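Local atomic coordinates of tudor domain-containing protein 1 (PDB entry 5M9N), a protein that probably acts in piRNA-guided silencing of transposable elements in the male germline, its Tudor domains binding Piwi proteins methylated on arginine. Residues Leu150-Ala164 with Val204-Glu217. Numbering follows the deposited sequence.
Sequences LAGVKPSLGIWTPEA and VSKVLLDAGFAVGE
Phe213 lays its ring against the first turn of helix 162-172: Ala164 CA stands over one face, 4.2 Å from the ring centroid and 20° off the normal, a CH-pi contact, while Glu163 CG comes within 3.7 Å of Phe213 CZ. Leu167 also touches the Phe213 side chain. Beyond Phe213 the chain pairs antiparallel with 153-155: Lys154 N to Val215 O at 2.9 Å and Val215 N to Lys154 O at 2.8 Å make the hydrogen-bonded pair. Ser156 grips both carbonyls before the strand, its N bonding Phe213 O and its OG reaching Gly212 O (2.9 Å); chi1 of 81°, setting OG between N and C, turns the hydroxyl there. Val153 CG1 touches both Ala214 CB (3.8 Å) and Leu209 CD1, set at roughly a right angle about it, and the Trp160 ring meets Ala214 CB at its edge, with Glu48 holding its NE1. Ser205 OG donates almost straight down the carbonyl of Ala151 (2.7 Å to its O), tying helix 204-210 to the chain just past strand 146-150. Helix 204-210 and strand 214-216 thus return beside 153-155, the strands forming an antiparallel ribbon in the staphylococcal-nuclease-like part of an extended Tudor domain.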
ATOM      1  N   LEU A 150      -3.881  -6.336 -12.027  1.00 28.61           N
ATOM      2  CA  LEU A 150      -3.488  -6.004 -13.367  1.00 29.95           C
ATOM      3  C   LEU A 150      -4.550  -6.524 -14.352  1.00 30.88           C
ATOM      4  O   LEU A 150      -4.809  -7.713 -14.367  1.00 31.19           O
ATOM      5  CB  LEU A 150      -2.106  -6.591 -13.677  1.00 30.14           C
ATOM      6  CG  LEU A 150      -1.546  -5.984 -14.983  1.00 30.63           C
ATOM      7  CD1 LEU A 150      -1.139  -4.528 -14.786  1.00 30.45           C
ATOM      8  CD2 LEU A 150      -0.365  -6.746 -15.530  1.00 31.02           C
ATOM      9  N   ALA A 151      -5.190  -5.621 -15.101  1.00 32.48           N
ATOM     10  CA  ALA A 151      -6.247  -5.923 -16.123  1.00 34.30           C
ATOM     11  C   ALA A 151      -5.794  -6.805 -17.263  1.00 35.83           C
ATOM     12  O   ALA A 151      -4.657  -6.714 -17.726  1.00 35.65           O
ATOM     13  CB  ALA A 151      -6.822  -4.625 -16.742  1.00 34.64           C
ATOM     14  N   GLY A 152      -6.723  -7.666 -17.692  1.00 38.34           N
ATOM     15  CA  GLY A 152      -6.620  -8.422 -18.942  1.00 40.28           C
ATOM     16  C   GLY A 152      -5.752  -9.664 -18.907  1.00 41.08           C
ATOM     17  O   GLY A 152      -5.530 -10.253 -19.957  1.00 41.30           O
ATOM     18  N   VAL A 153      -5.259 -10.066 -17.735  1.00 41.10           N
ATOM     19  CA  VAL A 153      -4.288 -11.158 -17.650  1.00 42.48           C
ATOM     20  C   VAL A 153      -4.635 -12.169 -16.588  1.00 42.69           C
ATOM     21  O   VAL A 153      -5.230 -11.829 -15.580  1.00 42.44           O
ATOM     22  CB  VAL A 153      -2.830 -10.706 -17.399  1.00 42.10           C
ATOM     23  CG1 VAL A 153      -2.304  -9.981 -18.606  1.00 42.37           C
ATOM     24  CG2 VAL A 153      -2.669  -9.894 -16.087  1.00 41.49           C
ATOM     25  N   LYS A 154      -4.268 -13.421 -16.874  1.00 44.84           N
ATOM     26  CA  LYS A 154      -4.301 -14.533 -15.916  1.00 45.08           C
ATOM     27  C   LYS A 154      -2.965 -15.237 -16.020  1.00 44.89           C
ATOM     28  O   LYS A 154      -2.356 -15.239 -17.107  1.00 44.56           O
ATOM     29  CB  LYS A 154      -5.332 -15.552 -16.324  1.00 48.00           C
ATOM     30  CG  LYS A 154      -6.760 -15.069 -16.435  1.00 50.08           C
ATOM     31  CD  LYS A 154      -7.524 -15.897 -17.488  1.00 52.55           C
ATOM     32  CE  LYS A 154      -7.429 -17.402 -17.272  1.00 53.72           C
ATOM     33  NZ  LYS A 154      -8.526 -18.099 -17.984  1.00 55.96           N
ATOM     34  N   PRO A 155      -2.520 -15.876 -14.932  1.00 44.65           N
ATOM     35  CA  PRO A 155      -1.236 -16.579 -14.955  1.00 46.01           C
ATOM     36  C   PRO A 155      -1.297 -17.787 -15.876  1.00 48.32           C
ATOM     37  O   PRO A 155      -2.192 -18.619 -15.685  1.00 49.06           O
ATOM     38  CB  PRO A 155      -1.067 -17.068 -13.513  1.00 45.33           C
ATOM     39  CG  PRO A 155      -2.415 -16.990 -12.886  1.00 44.54           C
ATOM     40  CD  PRO A 155      -3.194 -15.964 -13.618  1.00 44.51           C
ATOM     41  N   SER A 156      -0.364 -17.925 -16.817  1.00 49.63           N
ATOM     42  CA  SER A 156      -0.524 -18.952 -17.868  1.00 52.85           C
ATOM     43  C   SER A 156      -0.433 -20.388 -17.344  1.00 54.02           C
ATOM     44  O   SER A 156      -0.816 -21.287 -18.064  1.00 57.54           O
ATOM     45  CB  SER A 156       0.402 -18.750 -19.072  1.00 53.52           C
ATOM     46  OG  SER A 156       1.707 -19.235 -18.859  1.00 54.68           O
ATOM     47  N   LEU A 157       0.061 -20.592 -16.119  1.00 53.82           N
ATOM     48  CA  LEU A 157      -0.018 -21.897 -15.419  1.00 54.74           C
ATOM     49  C   LEU A 157      -1.168 -22.029 -14.429  1.00 52.99           C
ATOM     50  O   LEU A 157      -1.478 -23.150 -14.009  1.00 56.12           O
ATOM     51  CB  LEU A 157       1.282 -22.187 -14.660  1.00 54.93           C
ATOM     52  CG  LEU A 157       2.574 -22.134 -15.471  1.00 55.74           C
ATOM     53  CD1 LEU A 157       3.768 -22.480 -14.593  1.00 55.62           C
ATOM     54  CD2 LEU A 157       2.497 -23.075 -16.661  1.00 57.81           C
ATOM     55  N   GLY A 158      -1.800 -20.914 -14.056  1.00 50.75           N
ATOM     56  CA  GLY A 158      -2.795 -20.863 -12.970  1.00 49.55           C
ATOM     57  C   GLY A 158      -2.225 -20.311 -11.671  1.00 48.75           C
ATOM     58  O   GLY A 158      -2.966 -20.061 -10.693  1.00 48.46           O
ATOM     59  N   ILE A 159      -0.903 -20.184 -11.641  1.00 48.38           N
ATOM     60  CA  ILE A 159      -0.167 -19.602 -10.531  1.00 48.01           C
ATOM     61  C   ILE A 159       0.856 -18.641 -11.148  1.00 45.95           C
ATOM     62  O   ILE A 159       1.483 -19.036 -12.135  1.00 43.71           O
ATOM     63  CB  ILE A 159       0.666 -20.661  -9.781  1.00 49.23           C
ATOM     64  CG1 ILE A 159      -0.115 -21.960  -9.527  1.00 51.54           C
ATOM     65  CG2 ILE A 159       1.195 -20.080  -8.474  1.00 49.49           C
ATOM     66  CD1 ILE A 159      -1.287 -21.850  -8.586  1.00 51.22           C
ATOM     67  N   TRP A 160       1.054 -17.442 -10.562  1.00 45.03           N
ATOM     68  CA  TRP A 160       2.196 -16.550 -10.982  1.00 45.93           C
ATOM     69  C   TRP A 160       3.511 -17.036 -10.394  1.00 48.20           C
ATOM     70  O   TRP A 160       3.655 -17.209  -9.164  1.00 50.08           O
ATOM     71  CB  TRP A 160       2.003 -15.076 -10.610  1.00 43.47           C
ATOM     72  CG  TRP A 160       0.782 -14.486 -11.184  1.00 42.11           C
ATOM     73  CD1 TRP A 160      -0.402 -14.338 -10.546  1.00 41.43           C
ATOM     74  CD2 TRP A 160       0.596 -13.959 -12.514  1.00 41.72           C
ATOM     75  NE1 TRP A 160      -1.311 -13.763 -11.378  1.00 41.51           N
ATOM     76  CE2 TRP A 160      -0.732 -13.515 -12.594  1.00 41.21           C
ATOM     77  CE3 TRP A 160       1.427 -13.823 -13.647  1.00 41.23           C
ATOM     78  CZ2 TRP A 160      -1.268 -12.923 -13.755  1.00 41.47           C
ATOM     79  CZ3 TRP A 160       0.892 -13.244 -14.816  1.00 41.27           C
ATOM     80  CH2 TRP A 160      -0.441 -12.805 -14.861  1.00 41.17           C
ATOM     81  N   THR A 161       4.448 -17.298 -11.291  1.00 52.75           N
ATOM     82  CA  THR A 161       5.768 -17.761 -10.931  1.00 57.18           C
ATOM     83  C   THR A 161       6.665 -16.560 -10.602  1.00 60.72           C
ATOM     84  O   THR A 161       6.536 -15.509 -11.257  1.00 57.24           O
ATOM     85  CB  THR A 161       6.411 -18.511 -12.096  1.00 59.01           C
ATOM     86  OG1 THR A 161       6.501 -17.643 -13.227  1.00 60.72           O
ATOM     87  CG2 THR A 161       5.577 -19.685 -12.468  1.00 59.38           C
ATOM     88  N   PRO A 162       7.597 -16.723  -9.620  1.00 63.60           N
ATOM     89  CA  PRO A 162       8.511 -15.644  -9.197  1.00 62.67           C
ATOM     90  C   PRO A 162       9.279 -15.007 -10.335  1.00 61.29           C
ATOM     91  O   PRO A 162       9.732 -13.871 -10.193  1.00 57.19           O
ATOM     92  CB  PRO A 162       9.484 -16.337  -8.224  1.00 65.68           C
ATOM     93  CG  PRO A 162       9.297 -17.803  -8.445  1.00 67.16           C
ATOM     94  CD  PRO A 162       7.880 -17.980  -8.893  1.00 65.72           C
ATOM     95  N   GLU A 163       9.423 -15.741 -11.436  1.00 59.03           N
ATOM     96  CA  GLU A 163       9.943 -15.180 -12.647  1.00 58.91           C
ATOM     97  C   GLU A 163       9.033 -14.174 -13.340  1.00 56.31           C
ATOM     98  O   GLU A 163       9.529 -13.216 -13.938  1.00 55.14           O
ATOM     99  CB  GLU A 163      10.270 -16.280 -13.637  1.00 61.46           C
ATOM    100  CG  GLU A 163      10.984 -15.722 -14.844  1.00 63.34           C
ATOM    101  CD  GLU A 163      11.869 -16.713 -15.553  1.00 66.87           C
ATOM    102  OE1 GLU A 163      11.649 -17.928 -15.355  1.00 66.63           O
ATOM    103  OE2 GLU A 163      12.769 -16.251 -16.325  1.00 67.64           O
ATOM    104  N   ALA A 164       7.725 -14.424 -13.361  1.00 52.36           N
ATOM    105  CA  ALA A 164       6.786 -13.452 -13.930  1.00 49.87           C
ATOM    106  C   ALA A 164       6.817 -12.193 -13.081  1.00 47.99           C
ATOM    107  O   ALA A 164       6.857 -11.085 -13.587  1.00 44.45           O
ATOM    108  CB  ALA A 164       5.373 -14.005 -13.976  1.00 49.91           C
ATOM    109  N   VAL A 204       2.183  -3.160 -19.223  1.00 42.08           N
ATOM    110  CA  VAL A 204       2.788  -4.204 -18.442  1.00 41.48           C
ATOM    111  C   VAL A 204       2.072  -5.511 -18.785  1.00 41.48           C
ATOM    112  O   VAL A 204       2.731  -6.515 -18.920  1.00 40.78           O
ATOM    113  CB  VAL A 204       2.795  -3.886 -16.921  1.00 40.93           C
ATOM    114  CG1 VAL A 204       3.323  -5.062 -16.100  1.00 40.91           C
ATOM    115  CG2 VAL A 204       3.651  -2.649 -16.655  1.00 40.75           C
ATOM    116  N   SER A 205       0.737  -5.473 -18.915  1.00 42.15           N
ATOM    117  CA  SER A 205      -0.078  -6.630 -19.332  1.00 42.66           C
ATOM    118  C   SER A 205       0.464  -7.265 -20.627  1.00 42.97           C
ATOM    119  O   SER A 205       0.703  -8.450 -20.663  1.00 43.13           O
ATOM    120  CB  SER A 205      -1.551  -6.214 -19.536  1.00 43.53           C
ATOM    121  OG  SER A 205      -2.200  -5.834 -18.311  1.00 44.37           O
ATOM    122  N   LYS A 206       0.673  -6.455 -21.657  1.00 43.02           N
ATOM    123  CA  LYS A 206       1.103  -6.944 -23.017  1.00 44.80           C
ATOM    124  C   LYS A 206       2.461  -7.655 -22.970  1.00 44.56           C
ATOM    125  O   LYS A 206       2.619  -8.721 -23.547  1.00 44.82           O
ATOM    126  CB  LYS A 206       1.119  -5.796 -24.076  1.00 45.54           C
ATOM    127  CG  LYS A 206       1.517  -6.210 -25.521  1.00 47.37           C
ATOM    128  CD  LYS A 206       0.811  -7.481 -26.021  1.00 48.81           C
ATOM    129  CE  LYS A 206       0.748  -7.636 -27.551  1.00 50.40           C
ATOM    130  NZ  LYS A 206       1.976  -7.171 -28.266  1.00 50.96           N
ATOM    131  N   VAL A 207       3.409  -7.096 -22.228  1.00 44.43           N
ATOM    132  CA  VAL A 207       4.734  -7.703 -22.120  1.00 46.28           C
ATOM    133  C   VAL A 207       4.656  -9.086 -21.442  1.00 47.95           C
ATOM    134  O   VAL A 207       5.311 -10.029 -21.873  1.00 50.17           O
ATOM    135  CB  VAL A 207       5.718  -6.817 -21.333  1.00 45.49           C
ATOM    136  CG1 VAL A 207       7.051  -7.541 -21.143  1.00 46.53           C
ATOM    137  CG2 VAL A 207       5.945  -5.480 -22.021  1.00 45.78           C
ATOM    138  N   LEU A 208       3.860  -9.201 -20.377  1.00 48.62           N
ATOM    139  CA  LEU A 208       3.664 -10.489 -19.705  1.00 49.24           C
ATOM    140  C   LEU A 208       2.982 -11.561 -20.598  1.00 50.46           C
ATOM    141  O   LEU A 208       3.341 -12.750 -20.528  1.00 53.41           O
ATOM    142  CB  LEU A 208       2.874 -10.307 -18.396  1.00 48.82           C
ATOM    143  CG  LEU A 208       3.560  -9.540 -17.263  1.00 48.50           C
ATOM    144  CD1 LEU A 208       2.581  -9.315 -16.118  1.00 48.46           C
ATOM    145  CD2 LEU A 208       4.791 -10.286 -16.741  1.00 48.96           C
ATOM    146  N   LEU A 209       1.985 -11.146 -21.378  1.00 49.61           N
ATOM    147  CA  LEU A 209       1.391 -11.970 -22.429  1.00 51.01           C
ATOM    148  C   LEU A 209       2.423 -12.361 -23.496  1.00 53.50           C
ATOM    149  O   LEU A 209       2.532 -13.534 -23.838  1.00 54.05           O
ATOM    150  CB  LEU A 209       0.219 -11.239 -23.091  1.00 51.30           C
ATOM    151  CG  LEU A 209      -1.007 -11.048 -22.183  1.00 51.21           C
ATOM    152  CD1 LEU A 209      -1.825  -9.809 -22.518  1.00 50.51           C
ATOM    153  CD2 LEU A 209      -1.889 -12.280 -22.224  1.00 51.54           C
ATOM    154  N   ASP A 210       3.206 -11.392 -23.984  1.00 53.82           N
ATOM    155  CA  ASP A 210       4.226 -11.684 -25.003  1.00 56.38           C
ATOM    156  C   ASP A 210       5.318 -12.617 -24.499  1.00 57.17           C
ATOM    157  O   ASP A 210       5.817 -13.439 -25.260  1.00 58.22           O
ATOM    158  CB  ASP A 210       4.845 -10.396 -25.559  1.00 56.87           C
ATOM    159  CG  ASP A 210       3.873  -9.596 -26.405  1.00 57.99           C
ATOM    160  OD1 ASP A 210       2.761 -10.065 -26.709  1.00 58.71           O
ATOM    161  OD2 ASP A 210       4.219  -8.468 -26.792  1.00 60.30           O
ATOM    162  N   ALA A 211       5.662 -12.520 -23.220  1.00 57.02           N
ATOM    163  CA  ALA A 211       6.726 -13.344 -22.630  1.00 57.52           C
ATOM    164  C   ALA A 211       6.301 -14.755 -22.213  1.00 58.76           C
ATOM    165  O   ALA A 211       7.130 -15.517 -21.704  1.00 60.73           O
ATOM    166  CB  ALA A 211       7.341 -12.631 -21.438  1.00 56.74           C
ATOM    167  N   GLY A 212       5.028 -15.105 -22.393  1.00 57.62           N
ATOM    168  CA  GLY A 212       4.537 -16.429 -22.030  1.00 56.58           C
ATOM    169  C   GLY A 212       3.771 -16.447 -20.718  1.00 54.85           C
ATOM    170  O   GLY A 212       2.781 -17.158 -20.605  1.00 55.41           O
ATOM    171  N   PHE A 213       4.202 -15.629 -19.755  1.00 53.16           N
ATOM    172  CA  PHE A 213       3.804 -15.765 -18.357  1.00 51.58           C
ATOM    173  C   PHE A 213       2.305 -15.561 -18.145  1.00 50.18           C
ATOM    174  O   PHE A 213       1.720 -16.162 -17.233  1.00 48.06           O
ATOM    175  CB  PHE A 213       4.590 -14.803 -17.451  1.00 52.10           C
ATOM    176  CG  PHE A 213       6.096 -14.934 -17.571  1.00 53.13           C
ATOM    177  CD1 PHE A 213       6.724 -16.165 -17.397  1.00 54.07           C
ATOM    178  CD2 PHE A 213       6.889 -13.831 -17.880  1.00 53.99           C
ATOM    179  CE1 PHE A 213       8.106 -16.289 -17.512  1.00 55.05           C
ATOM    180  CE2 PHE A 213       8.267 -13.957 -18.001  1.00 53.78           C
ATOM    181  CZ  PHE A 213       8.875 -15.179 -17.814  1.00 54.21           C
ATOM    182  N   ALA A 214       1.679 -14.762 -19.006  1.00 48.61           N
ATOM    183  CA  ALA A 214       0.265 -14.480 -18.881  1.00 48.20           C
ATOM    184  C   ALA A 214      -0.512 -14.960 -20.071  1.00 48.67           C
ATOM    185  O   ALA A 214       0.033 -15.118 -21.129  1.00 48.19           O
ATOM    186  CB  ALA A 214       0.064 -12.990 -18.721  1.00 48.63           C
ATOM    187  N   VAL A 215      -1.810 -15.151 -19.860  1.00 50.47           N
ATOM    188  CA  VAL A 215      -2.799 -15.450 -20.906  1.00 51.87           C
ATOM    189  C   VAL A 215      -3.964 -14.449 -20.781  1.00 51.85           C
ATOM    190  O   VAL A 215      -4.233 -13.934 -19.679  1.00 50.50           O
ATOM    191  CB  VAL A 215      -3.325 -16.925 -20.835  1.00 53.10           C
ATOM    192  CG1 VAL A 215      -2.227 -17.943 -21.187  1.00 53.78           C
ATOM    193  CG2 VAL A 215      -3.929 -17.258 -19.470  1.00 52.48           C
ATOM    194  N   GLY A 216      -4.661 -14.199 -21.889  1.00 52.18           N
ATOM    195  CA  GLY A 216      -5.712 -13.176 -21.955  1.00 53.61           C
ATOM    196  C   GLY A 216      -7.024 -13.490 -21.244  1.00 55.55           C
ATOM    197  O   GLY A 216      -7.382 -14.660 -21.079  1.00 56.86           O
ATOM    198  N   GLU A 217      -7.732 -12.443 -20.798  1.00 55.83           N
ATOM    199  CA  GLU A 217      -9.160 -12.544 -20.437  1.00 57.10           C
ATOM    200  C   GLU A 217      -9.935 -11.268 -20.737  1.00 57.25           C
ATOM    201  O   GLU A 217      -9.372 -10.181 -20.683  1.00 57.19           O
ATOM    202  CB  GLU A 217      -9.319 -12.884 -18.969  1.00 57.75           C
ATOM    203  CG  GLU A 217      -8.480 -12.023 -18.039  1.00 57.05           C
ATOM    204  CD  GLU A 217      -8.854 -12.219 -16.590  1.00 56.95           C
ATOM    205  OE1 GLU A 217      -9.398 -13.290 -16.241  1.00 58.37           O
ATOM    206  OE2 GLU A 217      -8.598 -11.301 -15.797  1.00 57.40           O
TER
HETATM  207  O   HOH W   1      -6.775  -9.496 -14.801  1.00 37.65           O
HETATM  208  O   HOH W   2      -9.350  -8.235 -16.522  1.00 38.98           O